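Local coordinates for nitrogen regulatory protein P-II (Thiomonas intermedia, PDB 5DS7), which binds AMP and ADP and probably regulates the activity of enzymes, at residues K11-L16 with M65-V70. Numbering follows the deposited sequence.
Sequences KLEIIL and MIIAAV. With AMP (adenosine monophosphate), chain E.
K11 NZ, carried past I67 on the sheet face that meets the other subunits, is gripped by three groups. E13 of its own strand takes it in a salt bridge, K11 NZ to E13 OE1 2.9 Å, through the carboxylate's anti lone pair. E13 OE2 of the second subunit makes a second salt bridge, and H96 NE2 of that subunit a hydrogen bond. K11 CG lies anti to the backbone N (chi1 -171°) and the chain bends at chi3 (81°), which turns NZ toward E13. Its methylenes run alongside I67, with K11 CD 3.7 Å from I67 CG2. With an alanine in place of K11, each of the two E13 carboxylates would probably lose one of its two lysines, H96 of the second subunit would lose this partner, and I67 CG2 would be uncovered. M65 SD sits beside the E13 carboxylate, 3.9 Å from E13 OE2, and M65 CB packs on I15 CG1.

The strands are antiparallel. L12 pairs with A68 and I14 with I66, each through two backbone hydrogen bonds; the shortest is I66 N to I14 O, 2.7 Å. A69 is in a non-hydrogen-bonded pair with K11, and its backbone turns outward to AMP: A69 N reaches AMP N1 at 3.0 Å, and AMP N6 reaches A69 O at 3.1 Å. A69 thus meets the adenine with its backbone N and O.

These are the two central strands of the ferredoxin-like sheet. Strand 36-39 flanks 63-70, and strand 92-100 flanks 7-17. Helix 75-88 covers the face of L12 and I14.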
loop_
_atom_site.group_PDB
_atom_site.type_symbol
_atom_site.label_atom_id
_atom_site.label_comp_id
_atom_site.label_asym_id
_atom_site.label_seq_id
_atom_site.Cartn_x
_atom_site.Cartn_y
_atom_site.Cartn_z
ATOM N N LYS B 11 -2.549 2.797 -9.768
ATOM C CA LYS B 11 -2.851 1.780 -8.791
ATOM C C LYS B 11 -3.832 2.395 -7.792
ATOM O O LYS B 11 -3.561 3.435 -7.197
ATOM C CB LYS B 11 -1.582 1.278 -8.109
ATOM C CG LYS B 11 -1.794 0.044 -7.220
ATOM C CD LYS B 11 -0.673 -0.123 -6.204
ATOM C CE LYS B 11 -0.892 0.787 -5.021
ATOM N NZ LYS B 11 0.075 0.507 -3.921
ATOM N N LEU B 12 -4.994 1.774 -7.645
ATOM C CA LEU B 12 -5.953 2.237 -6.651
ATOM C C LEU B 12 -5.805 1.494 -5.339
ATOM O O LEU B 12 -5.556 0.290 -5.343
ATOM C CB LEU B 12 -7.368 2.050 -7.163
ATOM C CG LEU B 12 -7.710 2.645 -8.524
ATOM C CD1 LEU B 12 -9.159 2.354 -8.779
ATOM C CD2 LEU B 12 -7.486 4.122 -8.495
ATOM N N GLU B 13 -5.946 2.208 -4.221
ATOM C CA GLU B 13 -6.147 1.565 -2.922
ATOM C C GLU B 13 -7.539 1.938 -2.443
ATOM O O GLU B 13 -7.844 3.112 -2.241
ATOM C CB GLU B 13 -5.075 1.985 -1.910
ATOM C CG GLU B 13 -3.696 1.459 -2.284
ATOM C CD GLU B 13 -2.576 1.910 -1.347
ATOM O OE1 GLU B 13 -1.410 1.529 -1.589
ATOM O OE2 GLU B 13 -2.853 2.640 -0.371
ATOM N N ILE B 14 -8.396 0.941 -2.300
ATOM C CA ILE B 14 -9.789 1.173 -1.934
ATOM C C ILE B 14 -10.051 0.550 -0.582
ATOM O O ILE B 14 -9.900 -0.654 -0.417
ATOM C CB ILE B 14 -10.745 0.588 -2.970
ATOM C CG1 ILE B 14 -10.304 1.030 -4.371
ATOM C CG2 ILE B 14 -12.201 0.974 -2.642
ATOM C CD1 ILE B 14 -10.687 0.057 -5.477
ATOM N N ILE B 15 -10.413 1.383 0.390
ATOM C CA ILE B 15 -10.582 0.930 1.763
ATOM C C ILE B 15 -12.039 1.052 2.136
ATOM O O ILE B 15 -12.602 2.132 2.015
ATOM C CB ILE B 15 -9.688 1.755 2.705
ATOM C CG1 ILE B 15 -8.223 1.604 2.272
ATOM C CG2 ILE B 15 -9.872 1.339 4.153
ATOM C CD1 ILE B 15 -7.303 2.617 2.913
ATOM N N LEU B 16 -12.662 -0.052 2.541
ATOM C CA LEU B 16 -14.079 -0.044 2.897
ATOM C C LEU B 16 -14.425 -1.278 3.744
ATOM O O LEU B 16 -13.609 -2.188 3.884
ATOM C CB LEU B 16 -14.950 0.015 1.635
ATOM C CG LEU B 16 -15.107 -1.271 0.823
ATOM C CD1 LEU B 16 -15.866 -0.973 -0.454
ATOM C CD2 LEU B 16 -13.761 -1.925 0.512
ATOM N N MET B 65 -8.752 -3.579 2.247
ATOM C CA MET B 65 -8.184 -2.650 1.321
ATOM C C MET B 65 -7.991 -3.420 0.031
ATOM O O MET B 65 -7.254 -4.383 -0.012
ATOM C CB MET B 65 -6.865 -2.052 1.812
ATOM C CG MET B 65 -6.051 -1.348 0.736
ATOM S SD MET B 65 -4.604 -0.407 1.272
ATOM C CE MET B 65 -3.559 -1.676 1.950
ATOM N N ILE B 66 -8.665 -2.987 -1.016
ATOM C CA ILE B 66 -8.487 -3.573 -2.337
ATOM C C ILE B 66 -7.460 -2.772 -3.139
ATOM O O ILE B 66 -7.606 -1.554 -3.357
ATOM C CB ILE B 66 -9.835 -3.639 -3.098
ATOM C CG1 ILE B 66 -10.845 -4.483 -2.316
ATOM C CG2 ILE B 66 -9.647 -4.188 -4.515
ATOM C CD1 ILE B 66 -12.296 -4.247 -2.768
ATOM N N ILE B 67 -6.404 -3.457 -3.551
ATOM C CA ILE B 67 -5.376 -2.873 -4.409
ATOM C C ILE B 67 -5.614 -3.301 -5.841
ATOM O O ILE B 67 -5.707 -4.508 -6.130
ATOM C CB ILE B 67 -3.973 -3.319 -3.978
ATOM C CG1 ILE B 67 -3.762 -2.997 -2.491
ATOM C CG2 ILE B 67 -2.917 -2.689 -4.852
ATOM C CD1 ILE B 67 -2.685 -3.877 -1.826
ATOM N N ALA B 68 -5.706 -2.333 -6.746
ATOM C CA ALA B 68 -5.962 -2.650 -8.144
ATOM C C ALA B 68 -5.118 -1.792 -9.044
ATOM O O ALA B 68 -5.302 -0.584 -9.095
ATOM C CB ALA B 68 -7.428 -2.453 -8.471
ATOM N N ALA B 69 -4.176 -2.408 -9.738
ATOM C CA ALA B 69 -3.448 -1.719 -10.791
ATOM C C ALA B 69 -4.316 -1.657 -12.042
ATOM O O ALA B 69 -4.813 -2.677 -12.514
ATOM C CB ALA B 69 -2.130 -2.415 -11.085
ATOM N N VAL B 70 -4.503 -0.450 -12.561
ATOM C CA VAL B 70 -5.395 -0.221 -13.692
ATOM C C VAL B 70 -4.784 0.789 -14.666
ATOM O O VAL B 70 -3.961 1.605 -14.268
ATOM C CB VAL B 70 -6.779 0.293 -13.236
ATOM C CG1 VAL B 70 -7.378 -0.612 -12.148
ATOM C CG2 VAL B 70 -6.680 1.743 -12.760
HETATM P P AMP E . -1.596 -13.626 -11.925
HETATM O O1P AMP E . -2.399 -12.967 -13.011
HETATM O O2P AMP E . -1.954 -15.073 -11.699
HETATM O O3P AMP E . -0.101 -13.360 -11.934
HETATM O "O5'" AMP E . -2.073 -12.930 -10.580
HETATM C "C5'" AMP E . -1.555 -13.363 -9.329
HETATM C "C4'" AMP E . -1.946 -12.432 -8.210
HETATM O "O4'" AMP E . -1.360 -11.122 -8.427
HETATM C "C3'" AMP E . -3.433 -12.157 -8.077
HETATM O "O3'" AMP E . -4.114 -13.180 -7.377
HETATM C "C2'" AMP E . -3.464 -10.808 -7.372
HETATM O "O2'" AMP E . -3.296 -10.971 -5.979
HETATM C "C1'" AMP E . -2.232 -10.118 -7.951
HETATM N N9 AMP E . -2.613 -9.236 -9.073
HETATM C C8 AMP E . -2.721 -9.587 -10.360
HETATM N N7 AMP E . -3.139 -8.546 -11.108
HETATM C C5 AMP E . -3.320 -7.506 -10.288
HETATM C C6 AMP E . -3.765 -6.112 -10.422
HETATM N N6 AMP E . -4.103 -5.592 -11.614
HETATM N N1 AMP E . -3.830 -5.364 -9.309
HETATM C C2 AMP E . -3.500 -5.863 -8.104
HETATM N N3 AMP E . -3.100 -7.119 -7.900
HETATM C C4 AMP E . -2.981 -7.970 -8.948
#